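Long-range contacts in cycloalternan-forming enzyme (Listeria monocytogenes serovar 1/2a, PDB 5F7U), which belongs to glycoside hydrolase family 31, with a parallel beta barrel domain and a C-terminal family 6 carbohydrate-binding module: residues F978-V983 and D1057-K1062; S987-E992 and V1033-G1038; Y941-G946 and E974-D979; Q877-E882 and N937-E942. The protein carries 1 engineered substitution. One frame throughout, in Å; residues are numbered along the deposited sequence.

Interaction 1. Residues F978-V983 and D1057-K1062. With MG (magnesium ion), chain G.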
loop_
_atom_site.group_PDB
_atom_site.type_symbol
_atom_site.label_atom_id
_atom_site.label_comp_id
_atom_site.label_asym_id
_atom_site.label_seq_id
_atom_site.Cartn_x
_atom_site.Cartn_y
_atom_site.Cartn_z
ATOM N N PHE A 978 8.349 33.280 15.498
ATOM C CA PHE A 978 8.816 31.906 15.680
ATOM C C PHE A 978 7.699 31.036 16.247
ATOM O O PHE A 978 6.848 31.506 17.033
ATOM C CB PHE A 978 9.973 31.838 16.687
ATOM C CG PHE A 978 11.238 32.552 16.257
ATOM C CD1 PHE A 978 11.414 33.921 16.497
ATOM C CD2 PHE A 978 12.286 31.844 15.662
ATOM C CE1 PHE A 978 12.593 34.568 16.125
ATOM C CE2 PHE A 978 13.464 32.492 15.279
ATOM C CZ PHE A 978 13.620 33.857 15.514
ATOM N N ASP A 979 7.744 29.763 15.875
ATOM C CA ASP A 979 6.892 28.736 16.445
ATOM C C ASP A 979 7.819 27.908 17.310
ATOM O O ASP A 979 8.677 27.185 16.790
ATOM C CB ASP A 979 6.297 27.865 15.330
ATOM C CG ASP A 979 5.422 28.649 14.362
ATOM O OD1 ASP A 979 4.446 29.281 14.814
ATOM O OD2 ASP A 979 5.681 28.592 13.137
ATOM N N ILE A 980 7.686 28.024 18.633
ATOM C CA ILE A 980 8.682 27.442 19.525
ATOM C C ILE A 980 8.101 26.413 20.479
ATOM O O ILE A 980 7.063 26.643 21.095
ATOM C CB ILE A 980 9.457 28.536 20.294
ATOM C CG1 ILE A 980 10.375 29.268 19.305
ATOM C CG2 ILE A 980 10.263 27.938 21.461
ATOM C CD1 ILE A 980 11.062 30.495 19.846
ATOM N N ASP A 981 8.773 25.269 20.576
ATOM C CA ASP A 981 8.399 24.270 21.574
ATOM C C ASP A 981 9.102 24.457 22.912
ATOM O O ASP A 981 10.259 24.887 22.968
ATOM C CB ASP A 981 8.685 22.868 21.037
ATOM C CG ASP A 981 7.650 22.413 20.040
ATOM O OD1 ASP A 981 6.444 22.729 20.239
ATOM O OD2 ASP A 981 8.039 21.741 19.051
ATOM N N ALA A 982 8.383 24.142 23.989
ATOM C CA ALA A 982 9.005 23.929 25.290
ATOM C C ALA A 982 9.853 22.660 25.222
ATOM O O ALA A 982 9.419 21.646 24.661
ATOM C CB ALA A 982 7.936 23.807 26.365
ATOM N N VAL A 983 11.070 22.711 25.768
ATOM C CA VAL A 983 11.976 21.554 25.680
ATOM C C VAL A 983 11.479 20.396 26.560
ATOM O O VAL A 983 11.536 19.238 26.138
ATOM C CB VAL A 983 13.447 21.935 26.008
ATOM C CG1 VAL A 983 14.371 20.721 25.900
ATOM C CG2 VAL A 983 13.944 23.052 25.089
ATOM N N ASP A 1057 20.369 36.321 14.126
ATOM C CA ASP A 1057 20.786 34.988 13.677
ATOM C C ASP A 1057 19.779 33.874 14.008
ATOM O O ASP A 1057 19.315 33.153 13.125
ATOM C CB ASP A 1057 22.157 34.625 14.262
ATOM C CG ASP A 1057 22.715 33.322 13.686
ATOM O OD1 ASP A 1057 22.214 32.824 12.636
ATOM O OD2 ASP A 1057 23.660 32.802 14.307
ATOM N N HIS A 1058 19.476 33.729 15.287
ATOM C CA HIS A 1058 18.681 32.598 15.785
ATOM C C HIS A 1058 18.278 32.831 17.227
ATOM O O HIS A 1058 18.793 33.741 17.870
ATOM C CB HIS A 1058 19.460 31.260 15.669
ATOM C CG HIS A 1058 20.611 31.095 16.631
ATOM N ND1 HIS A 1058 21.828 30.575 16.237
ATOM C CD2 HIS A 1058 20.719 31.310 17.964
ATOM C CE1 HIS A 1058 22.635 30.487 17.281
ATOM N NE2 HIS A 1058 21.988 30.932 18.343
ATOM N N VAL A 1059 17.363 31.991 17.710
ATOM C CA VAL A 1059 17.131 31.841 19.150
ATOM C C VAL A 1059 17.383 30.399 19.592
ATOM O O VAL A 1059 17.174 29.453 18.817
ATOM C CB VAL A 1059 15.732 32.349 19.619
ATOM C CG1 VAL A 1059 15.534 33.831 19.280
ATOM C CG2 VAL A 1059 14.607 31.513 19.035
ATOM N N VAL A 1060 17.857 30.243 20.830
ATOM C CA VAL A 1060 18.027 28.933 21.460
ATOM C C VAL A 1060 17.195 28.930 22.735
ATOM O O VAL A 1060 17.219 29.915 23.491
ATOM C CB VAL A 1060 19.528 28.609 21.728
ATOM C CG1 VAL A 1060 19.688 27.415 22.663
ATOM C CG2 VAL A 1060 20.233 28.319 20.406
ATOM N N ILE A 1061 16.454 27.842 22.971
ATOM C CA ILE A 1061 15.715 27.678 24.223
ATOM C C ILE A 1061 16.508 26.732 25.115
ATOM O O ILE A 1061 16.861 25.623 24.689
ATOM C CB ILE A 1061 14.272 27.126 24.004
ATOM C CG1 ILE A 1061 13.478 27.973 22.981
ATOM C CG2 ILE A 1061 13.524 26.992 25.342
ATOM C CD1 ILE A 1061 13.289 29.453 23.315
ATOM N N LYS A 1062 16.819 27.186 26.333
ATOM C CA LYS A 1062 17.534 26.350 27.279
ATOM C C LYS A 1062 16.927 26.486 28.663
ATOM O O LYS A 1062 16.017 27.291 28.878
ATOM C CB LYS A 1062 19.043 26.665 27.283
ATOM C CG LYS A 1062 19.416 28.088 27.657
ATOM C CD LYS A 1062 20.929 28.297 27.622
ATOM C CE LYS A 1062 21.297 29.644 28.216
ATOM N NZ LYS A 1062 22.756 29.917 28.065
HETATM MG MG MG G . 20.734 31.912 11.268
#

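Interaction 2. Residues S987-E992 and V1033-G1038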
loop_
_atom_site.group_PDB
_atom_site.type_symbol
_atom_site.label_atom_id
_atom_site.label_comp_id
_atom_site.label_asym_id
_atom_site.label_seq_id
_atom_site.Cartn_x
_atom_site.Cartn_y
_atom_site.Cartn_z
ATOM N N SER A 987 7.015 25.545 31.551
ATOM C CA SER A 987 8.056 25.953 32.497
ATOM C C SER A 987 8.575 27.313 32.102
ATOM O O SER A 987 8.392 27.755 30.958
ATOM C CB SER A 987 9.253 24.984 32.424
ATOM O OG SER A 987 10.202 25.239 33.450
ATOM N N ASP A 988 9.282 27.954 33.036
ATOM C CA ASP A 988 10.169 29.048 32.660
ATOM C C ASP A 988 11.378 28.483 31.927
ATOM O O ASP A 988 11.815 27.385 32.246
ATOM C CB ASP A 988 10.617 29.832 33.886
ATOM C CG ASP A 988 9.537 30.776 34.407
ATOM O OD1 ASP A 988 8.385 30.780 33.894
ATOM O OD2 ASP A 988 9.858 31.525 35.342
ATOM N N TYR A 989 11.890 29.235 30.945
ATOM C CA TYR A 989 13.093 28.874 30.188
ATOM C C TYR A 989 13.932 30.119 29.973
ATOM O O TYR A 989 13.472 31.246 30.245
ATOM C CB TYR A 989 12.725 28.277 28.816
ATOM C CG TYR A 989 12.096 26.909 28.922
ATOM C CD1 TYR A 989 12.894 25.757 28.948
ATOM C CD2 TYR A 989 10.695 26.757 28.962
ATOM C CE1 TYR A 989 12.321 24.497 29.038
ATOM C CE2 TYR A 989 10.112 25.501 29.061
ATOM C CZ TYR A 989 10.933 24.376 29.107
ATOM O OH TYR A 989 10.404 23.108 29.214
ATOM N N THR A 990 15.170 29.907 29.542
ATOM C CA THR A 990 16.001 30.992 29.042
ATOM C C THR A 990 15.996 30.961 27.528
ATOM O O THR A 990 16.309 29.933 26.920
ATOM C CB THR A 990 17.440 30.870 29.546
ATOM O OG1 THR A 990 17.429 30.806 30.974
ATOM C CG2 THR A 990 18.254 32.069 29.101
ATOM N N MET A 991 15.630 32.081 26.916
ATOM C CA MET A 991 15.754 32.222 25.469
ATOM C C MET A 991 17.039 32.992 25.129
ATOM O O MET A 991 17.176 34.168 25.498
ATOM C CB MET A 991 14.509 32.921 24.912
ATOM C CG MET A 991 14.572 33.175 23.408
ATOM S SD MET A 991 13.052 33.876 22.738
ATOM C CE MET A 991 13.008 35.494 23.533
ATOM N N GLU A 992 17.997 32.316 24.483
ATOM C CA GLU A 992 19.193 32.968 23.952
ATOM C C GLU A 992 18.835 33.646 22.642
ATOM O O GLU A 992 18.226 33.025 21.782
ATOM C CB GLU A 992 20.296 31.957 23.641
ATOM C CG GLU A 992 20.927 31.274 24.842
ATOM C CD GLU A 992 22.127 30.420 24.446
ATOM O OE1 GLU A 992 22.323 30.141 23.241
ATOM O OE2 GLU A 992 22.897 30.020 25.333
ATOM N N VAL A 1033 11.782 33.679 29.659
ATOM C CA VAL A 1033 10.487 33.452 29.019
ATOM C C VAL A 1033 9.739 32.360 29.772
ATOM O O VAL A 1033 10.354 31.552 30.484
ATOM C CB VAL A 1033 10.603 33.083 27.502
ATOM C CG1 VAL A 1033 11.301 34.186 26.702
ATOM C CG2 VAL A 1033 11.293 31.739 27.291
ATOM N N THR A 1034 8.417 32.343 29.616
ATOM C CA THR A 1034 7.589 31.294 30.195
ATOM C C THR A 1034 6.916 30.611 29.019
ATOM O O THR A 1034 6.212 31.272 28.229
ATOM C CB THR A 1034 6.549 31.881 31.167
ATOM O OG1 THR A 1034 7.231 32.528 32.243
ATOM C CG2 THR A 1034 5.660 30.787 31.737
ATOM N N LEU A 1035 7.174 29.310 28.873
ATOM C CA LEU A 1035 6.630 28.545 27.749
ATOM C C LEU A 1035 5.627 27.514 28.212
ATOM O O LEU A 1035 5.782 26.906 29.279
ATOM C CB LEU A 1035 7.745 27.860 26.961
ATOM C CG LEU A 1035 8.778 28.808 26.350
ATOM C CD1 LEU A 1035 9.773 27.946 25.572
ATOM C CD2 LEU A 1035 8.148 29.857 25.427
ATOM N N GLN A 1036 4.594 27.327 27.404
ATOM C CA GLN A 1036 3.601 26.309 27.711
ATOM C C GLN A 1036 3.767 25.088 26.819
ATOM O O GLN A 1036 4.656 25.051 25.964
ATOM C CB GLN A 1036 2.185 26.890 27.631
ATOM C CG GLN A 1036 1.931 27.753 26.426
ATOM C CD GLN A 1036 0.665 28.559 26.525
ATOM O OE1 GLN A 1036 0.355 29.158 27.565
ATOM N NE2 GLN A 1036 -0.083 28.589 25.439
ATOM N N ALA A 1037 2.922 24.077 27.041
ATOM C CA ALA A 1037 2.807 22.937 26.105
ATOM C C ALA A 1037 2.339 23.360 24.708
ATOM O O ALA A 1037 1.566 24.324 24.540
ATOM C CB ALA A 1037 1.862 21.893 26.676
ATOM N N GLY A 1038 2.819 22.634 23.707
ATOM C CA GLY A 1038 2.435 22.857 22.322
ATOM C C GLY A 1038 3.291 23.932 21.687
ATOM O O GLY A 1038 4.417 24.211 22.122
#

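Interaction 3. Residues Y941-G946 and E974-D979. With MG (magnesium ion), chain G; GLC (alpha-D-glucopyranose), chain B.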
loop_
_atom_site.group_PDB
_atom_site.type_symbol
_atom_site.label_atom_id
_atom_site.label_comp_id
_atom_site.label_asym_id
_atom_site.label_seq_id
_atom_site.Cartn_x
_atom_site.Cartn_y
_atom_site.Cartn_z
ATOM N N TYR A 941 16.459 27.762 16.748
ATOM C CA TYR A 941 15.378 28.168 15.856
ATOM C C TYR A 941 15.927 29.316 15.008
ATOM O O TYR A 941 16.147 30.422 15.516
ATOM C CB TYR A 941 14.177 28.659 16.682
ATOM C CG TYR A 941 13.475 27.555 17.437
ATOM C CD1 TYR A 941 13.966 27.081 18.665
ATOM C CD2 TYR A 941 12.326 26.961 16.902
ATOM C CE1 TYR A 941 13.321 26.050 19.347
ATOM C CE2 TYR A 941 11.661 25.955 17.579
ATOM C CZ TYR A 941 12.175 25.484 18.785
ATOM O OH TYR A 941 11.496 24.468 19.438
ATOM N N GLU A 942 16.155 29.049 13.726
ATOM C CA GLU A 942 16.818 30.027 12.856
ATOM C C GLU A 942 15.874 31.168 12.506
ATOM O O GLU A 942 14.713 30.938 12.093
ATOM C CB GLU A 942 17.361 29.357 11.581
ATOM C CG GLU A 942 18.475 28.343 11.834
ATOM C CD GLU A 942 19.710 28.937 12.499
ATOM O OE1 GLU A 942 19.961 30.175 12.397
ATOM O OE2 GLU A 942 20.465 28.138 13.113
ATOM N N ALA A 943 16.360 32.402 12.680
ATOM C CA ALA A 943 15.547 33.572 12.377
ATOM C C ALA A 943 15.140 33.612 10.900
ATOM O O ALA A 943 14.032 34.036 10.568
ATOM C CB ALA A 943 16.266 34.853 12.786
ATOM N N GLU A 944 16.033 33.134 10.029
ATOM C CA GLU A 944 15.801 33.125 8.580
ATOM C C GLU A 944 14.673 32.153 8.162
ATOM O O GLU A 944 14.143 32.252 7.041
ATOM C CB GLU A 944 17.114 32.842 7.822
ATOM C CG GLU A 944 17.800 31.521 8.156
ATOM C CD GLU A 944 18.879 31.590 9.248
ATOM O OE1 GLU A 944 18.831 32.391 10.213
ATOM O OE2 GLU A 944 19.806 30.776 9.161
ATOM N N PHE A 945 14.316 31.235 9.068
ATOM C CA PHE A 945 13.182 30.314 8.850
ATOM C C PHE A 945 11.891 30.798 9.508
ATOM O O PHE A 945 10.829 30.152 9.378
ATOM C CB PHE A 945 13.493 28.884 9.321
ATOM C CG PHE A 945 14.720 28.256 8.704
ATOM C CD1 PHE A 945 15.199 28.629 7.433
ATOM C CD2 PHE A 945 15.390 27.243 9.394
ATOM C CE1 PHE A 945 16.341 28.022 6.886
ATOM C CE2 PHE A 945 16.522 26.625 8.853
ATOM C CZ PHE A 945 16.998 27.014 7.593
ATOM N N GLY A 946 11.961 31.931 10.202
ATOM C CA GLY A 946 10.787 32.470 10.901
ATOM C C GLY A 946 9.768 33.060 9.939
ATOM O O GLY A 946 10.007 33.132 8.720
ATOM N N GLU A 974 7.961 45.943 11.305
ATOM C CA GLU A 974 8.826 44.825 10.957
ATOM C C GLU A 974 8.804 43.814 12.096
ATOM O O GLU A 974 8.888 44.193 13.270
ATOM C CB GLU A 974 10.244 45.302 10.671
ATOM C CG GLU A 974 10.326 46.224 9.451
ATOM C CD GLU A 974 11.746 46.586 9.046
ATOM O OE1 GLU A 974 12.707 46.240 9.763
ATOM O OE2 GLU A 974 11.910 47.234 7.993
ATOM N N ALA A 975 8.667 42.539 11.744
ATOM C CA ALA A 975 8.531 41.460 12.741
ATOM C C ALA A 975 9.155 40.142 12.284
ATOM O O ALA A 975 9.210 39.854 11.081
ATOM C CB ALA A 975 7.064 41.252 13.097
ATOM N N VAL A 976 9.630 39.363 13.263
ATOM C CA VAL A 976 10.101 37.986 13.050
ATOM C C VAL A 976 9.305 37.122 14.036
ATOM O O VAL A 976 9.376 37.340 15.246
ATOM C CB VAL A 976 11.633 37.832 13.290
ATOM C CG1 VAL A 976 12.098 36.405 13.016
ATOM C CG2 VAL A 976 12.432 38.791 12.417
ATOM N N GLU A 977 8.539 36.166 13.512
ATOM C CA GLU A 977 7.687 35.302 14.339
ATOM C C GLU A 977 8.199 33.864 14.306
ATOM O O GLU A 977 8.463 33.313 13.231
ATOM C CB GLU A 977 6.223 35.389 13.893
ATOM C CG GLU A 977 5.265 34.485 14.674
ATOM C CD GLU A 977 3.779 34.716 14.376
ATOM O OE1 GLU A 977 3.419 35.666 13.649
ATOM O OE2 GLU A 977 2.949 33.931 14.888
ATOM N N PHE A 978 8.349 33.280 15.498
ATOM C CA PHE A 978 8.816 31.906 15.680
ATOM C C PHE A 978 7.699 31.036 16.247
ATOM O O PHE A 978 6.848 31.506 17.033
ATOM C CB PHE A 978 9.973 31.838 16.687
ATOM C CG PHE A 978 11.238 32.552 16.257
ATOM C CD1 PHE A 978 11.414 33.921 16.497
ATOM C CD2 PHE A 978 12.286 31.844 15.662
ATOM C CE1 PHE A 978 12.593 34.568 16.125
ATOM C CE2 PHE A 978 13.464 32.492 15.279
ATOM C CZ PHE A 978 13.620 33.857 15.514
ATOM N N ASP A 979 7.744 29.763 15.875
ATOM C CA ASP A 979 6.892 28.736 16.445
ATOM C C ASP A 979 7.819 27.908 17.310
ATOM O O ASP A 979 8.677 27.185 16.790
ATOM C CB ASP A 979 6.297 27.865 15.330
ATOM C CG ASP A 979 5.422 28.649 14.362
ATOM O OD1 ASP A 979 4.446 29.281 14.814
ATOM O OD2 ASP A 979 5.681 28.592 13.137
HETATM MG MG MG G . 20.734 31.912 11.268
HETATM C C1 GLC B . 14.510 30.568 3.809
HETATM C C2 GLC B . 16.039 30.690 3.881
HETATM C C3 GLC B . 16.721 29.737 2.894
HETATM C C4 GLC B . 16.265 28.292 3.087
HETATM C C5 GLC B . 14.737 28.248 3.069
HETATM C C6 GLC B . 14.188 26.864 3.371
HETATM O O2 GLC B . 16.447 32.044 3.658
HETATM O O3 GLC B . 18.134 29.790 3.073
HETATM O O4 GLC B . 16.785 27.459 2.036
HETATM O O5 GLC B . 14.172 29.182 4.013
HETATM O O6 GLC B . 12.765 27.003 3.261
#

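Interaction 4. Residues Q877-E882 and N937-E942. With MG (magnesium ion), chain G.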
loop_
_atom_site.group_PDB
_atom_site.type_symbol
_atom_site.label_atom_id
_atom_site.label_comp_id
_atom_site.label_asym_id
_atom_site.label_seq_id
_atom_site.Cartn_x
_atom_site.Cartn_y
_atom_site.Cartn_z
ATOM N N GLN A 877 24.888 11.899 13.654
ATOM C CA GLN A 877 24.589 13.303 13.375
ATOM C C GLN A 877 23.459 13.729 14.298
ATOM O O GLN A 877 22.284 13.433 14.050
ATOM C CB GLN A 877 24.182 13.539 11.913
ATOM C CG GLN A 877 25.281 13.295 10.882
ATOM C CD GLN A 877 24.844 13.636 9.469
ATOM O OE1 GLN A 877 23.653 13.571 9.127
ATOM N NE2 GLN A 877 25.818 13.998 8.625
ATOM N N VAL A 878 23.823 14.432 15.362
ATOM C CA VAL A 878 22.869 14.784 16.418
ATOM C C VAL A 878 22.406 16.226 16.237
ATOM O O VAL A 878 23.230 17.153 16.221
ATOM C CB VAL A 878 23.497 14.609 17.828
ATOM C CG1 VAL A 878 22.450 14.787 18.923
ATOM C CG2 VAL A 878 24.179 13.256 17.970
ATOM N N PHE A 879 21.086 16.418 16.175
ATOM C CA PHE A 879 20.481 17.760 16.058
ATOM C C PHE A 879 20.621 18.444 17.416
ATOM O O PHE A 879 20.025 17.996 18.402
ATOM C CB PHE A 879 19.010 17.611 15.641
ATOM C CG PHE A 879 18.333 18.891 15.204
ATOM C CD1 PHE A 879 18.842 19.670 14.152
ATOM C CD2 PHE A 879 17.110 19.272 15.792
ATOM C CE1 PHE A 879 18.165 20.823 13.714
ATOM C CE2 PHE A 879 16.450 20.424 15.374
ATOM C CZ PHE A 879 16.964 21.193 14.329
ATOM N N SER A 880 21.448 19.489 17.483
ATOM C CA SER A 880 21.728 20.184 18.754
ATOM C C SER A 880 22.581 21.397 18.498
ATOM O O SER A 880 23.094 21.572 17.398
ATOM C CB SER A 880 22.494 19.270 19.736
ATOM O OG SER A 880 23.869 19.150 19.367
ATOM N N THR A 881 22.763 22.224 19.530
ATOM C CA THR A 881 23.789 23.270 19.460
ATOM C C THR A 881 25.179 22.634 19.585
ATOM O O THR A 881 25.298 21.438 19.862
ATOM C CB THR A 881 23.603 24.334 20.548
ATOM O OG1 THR A 881 23.679 23.702 21.831
ATOM C CG2 THR A 881 22.266 25.041 20.373
ATOM N N GLU A 882 26.221 23.444 19.404
ATOM C CA GLU A 882 27.600 22.944 19.416
ATOM C C GLU A 882 28.059 22.475 20.799
ATOM O O GLU A 882 28.019 23.263 21.743
ATOM C CB GLU A 882 28.559 24.019 18.914
ATOM C CG GLU A 882 29.982 23.503 18.721
ATOM C CD GLU A 882 30.882 24.485 17.989
ATOM O OE1 GLU A 882 30.495 25.659 17.846
ATOM O OE2 GLU A 882 31.984 24.080 17.564
ATOM N N ASN A 937 22.494 22.224 23.777
ATOM C CA ASN A 937 21.078 22.523 23.918
ATOM C C ASN A 937 20.298 22.096 22.701
ATOM O O ASN A 937 20.893 21.699 21.697
ATOM C CB ASN A 937 20.884 24.001 24.205
ATOM C CG ASN A 937 21.223 24.326 25.630
ATOM O OD1 ASN A 937 20.558 23.850 26.555
ATOM N ND2 ASN A 937 22.242 25.128 25.821
ATOM N N HIS A 938 18.972 22.131 22.814
ATOM C CA HIS A 938 18.103 21.945 21.645
ATOM C C HIS A 938 18.610 22.839 20.515
ATOM O O HIS A 938 19.050 23.967 20.762
ATOM C CB HIS A 938 16.646 22.272 21.990
ATOM C CG HIS A 938 15.687 21.986 20.871
ATOM N ND1 HIS A 938 15.598 22.779 19.746
ATOM C CD2 HIS A 938 14.771 21.004 20.714
ATOM C CE1 HIS A 938 14.667 22.292 18.942
ATOM N NE2 HIS A 938 14.148 21.221 19.508
ATOM N N ALA A 939 18.574 22.338 19.274
ATOM C CA ALA A 939 19.145 23.088 18.156
ATOM C C ALA A 939 18.472 24.454 17.999
ATOM O O ALA A 939 17.319 24.615 18.411
ATOM C CB ALA A 939 19.039 22.290 16.865
ATOM N N PRO A 940 19.185 25.446 17.417
ATOM C CA PRO A 940 18.586 26.772 17.334
ATOM C C PRO A 940 17.341 26.806 16.447
ATOM O O PRO A 940 17.185 25.958 15.548
ATOM C CB PRO A 940 19.681 27.621 16.671
ATOM C CG PRO A 940 20.955 26.896 16.967
ATOM C CD PRO A 940 20.576 25.447 16.924
ATOM N N TYR A 941 16.459 27.762 16.748
ATOM C CA TYR A 941 15.378 28.168 15.856
ATOM C C TYR A 941 15.927 29.316 15.008
ATOM O O TYR A 941 16.147 30.422 15.516
ATOM C CB TYR A 941 14.177 28.659 16.682
ATOM C CG TYR A 941 13.475 27.555 17.437
ATOM C CD1 TYR A 941 13.966 27.081 18.665
ATOM C CD2 TYR A 941 12.326 26.961 16.902
ATOM C CE1 TYR A 941 13.321 26.050 19.347
ATOM C CE2 TYR A 941 11.661 25.955 17.579
ATOM C CZ TYR A 941 12.175 25.484 18.785
ATOM O OH TYR A 941 11.496 24.468 19.438
ATOM N N GLU A 942 16.155 29.049 13.726
ATOM C CA GLU A 942 16.818 30.027 12.856
ATOM C C GLU A 942 15.874 31.168 12.506
ATOM O O GLU A 942 14.713 30.938 12.093
ATOM C CB GLU A 942 17.361 29.357 11.581
ATOM C CG GLU A 942 18.475 28.343 11.834
ATOM C CD GLU A 942 19.710 28.937 12.499
ATOM O OE1 GLU A 942 19.961 30.175 12.397
ATOM O OE2 GLU A 942 20.465 28.138 13.113
HETATM MG MG MG G . 20.734 31.912 11.268
HETATM O O HOH W 1 17.756 19.604 19.198
#

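Interaction 1. Residues F978-V983 and D1057-K1062
V1059 sets its CG2 over one face of the F978 ring. V1059 CG2 lies 4.2 Å from the centroid of the F978 ring and 16° off its normal, a CH-pi contact shifted toward the rim. With chi1 at -59°, V1059 turns CG2 in between its own N and carbonyl carbon. The same methyl also meets I980 CD1, at 3.8 Å from V1059 CG2. I980 has its CG1 beside the backbone N (chi1 -71°) and an extended chi2, which carries CD1 to V1059. The other branch, I980 CG2, turns to I1061 and packs 3.6 Å from I1061 CG1. Farther along, V983 CG2 lies 4.0 Å from I1061 CG2. The strands 978-981 and 1057-1062 run nearly parallel, 9.0 Å apart at their axes, and belong to the two different sheets of the carbohydrate-binding module. Y941 and L1035 border the same core. On the other side of strand 1057-1062, D1057 OD1 binds the magnesium ion and H1058 faces away from the core. D1057 and H1058 form a classic beta bulge opposite R994. Across these segments the sheets are joined by apolar packing, with the polar and metal-binding groups directed elsewhere.

Interaction 2. Residues S987-E992 and V1033-G1038
Y989 and V1033 form an antiparallel hydrogen-bonded pair. Y989 N donates to V1033 O at 2.8 Å, and V1033 N returns a bond to Y989 O at 3.0 Å. S987 and L1035 pair in the same way. Y989 can be followed outward. Y989 CB touches V1033 CG2 at 4.0 Å. With chi1 at -70° the ring lies beside the backbone N, and Y989 CD2 then meets the side chain of L1035, 3.7 Å from L1035 CD1. Y989 CE2 stays near L1035 CB. The leucine side chain runs roughly perpendicular to that of the tyrosine. At the tip, OH leaves the pair and is hydrogen-bonded to the nearby turn, at G985 O and D984 N. These strands, 987-996 and 1027-1035, are neighbours in one sheet of the family 6 carbohydrate-binding module, whose fold is a beta sandwich. Y989, V1033 and L1035 share the face turned to the core. M991 adds to it. Its chain is extended to SD and bends at chi3 (66°), and M991 CE reaches V1033 CG1 at 3.8 Å. D988 and T1034 lie on the other, exposed face as a non-hydrogen-bonded pair, with CA atoms 4.2 Å apart. T1034 OG1 donates to D988 OD1 at 2.7 Å, approaching from 47° out of the carboxylate plane.

Interaction 3. Residues Y941-G946 and E974-D979
A943 and Y941 pack against the F978 ring, in the core of the beta sandwich of the carbohydrate-binding module. Here strand 941-942 and the 3-10 turn 943-945 meet strand 975-981. The tight part is around F978. F978 CE2 lies 3.4 Å from Y941 O, and F978 CD2 packs on Y941 CB. F978 CZ is 3.9 Å from A943 CB. Y941 CE2 reaches the next residue of the strand, 3.3 Å from D979 O. V976 CG1 completes the patch, close to A943 O. The chain is also close at G946, where G946 CA lies 3.4 Å from E977 O, a close backbone approach. The turn is held by two backbone bonds of its own, F945 N to E942 O and G946 N to A943 O.

The other side of the turn is looser with respect to strand 975-981. E942 and E944 point away from this strand, and their carboxylates bind the magnesium ion; the F945 ring ends beside a glucose. E942 OE1 binds the metal, and its OE2 is hydrogen-bonded to N916. E944 has chi1 at 59° and a bend at chi2, which brings both carboxylate oxygens to the metal. T961, G964 and D1057 complete the site. Magnesium lies 2.2 Å from E944 OE1 and 2.6 Å from E944 OE2. At the glucose, F945 CD1 is 3.6 Å from GLC O5.

Interaction 4. Residues Q877-E882 and N937-E942
T881 has chi1 at 60°, which tucks OG1 back over its own main chain and turns it to the backbone of N937. N937 N donates to T881 OG1 at 2.7 Å. The threonine N in turn donates to the carbonyl of the same asparagine, with T881 N 2.9 Å from N937 O. T881 thus grips both backbone polar groups of N937. T881 CG2 touches H938 O and P940 CD, the latter 3.9 Å from T881 CG2. The chi1 of F879 (-168°) swings CG opposite its N. This sets one ring face under A939. The A939 methyl stands over the ring centre, with A939 CB 3.4 Å from the F879 ring centroid and 9° off the normal, a close CH-pi contact. One water joins the backbones, donating to F879 O and accepting from A939 N. S880 OG donates to T881 O, and H938 ND1 donates to A939 O on a lone pair. The H938 NE2 end is hydrogen-bonded to E767, and N937 ND2 to E861. The contact joins the end of strand 874-879, in a mixed five-stranded sheet, to segment 937-942, which leads to E942 of the magnesium site.

In the fold
Interactions 1, 2 and 3 lie in the carbohydrate-binding module, and interaction 4 connects it to the five-stranded sheet that holds strand 874-879. Interactions 1 and 3 share F978 and D979, and their centres are about 10 Å apart. Interactions 3 and 4 share Y941 and E942, with centres about 16 Å apart. The centres of interactions 1 and 2 are about 9 Å apart, and K1062 NZ forms a salt bridge with E992 OE2 at 2.7 Å. Y941 N is 2.8 Å from V1059 O, a probable hydrogen bond. The magnesium ion is bound by E942 (interactions 3 and 4), E944 (interaction 3) and D1057 (interaction 1). Only interaction 3 holds residues of a glycan pocket.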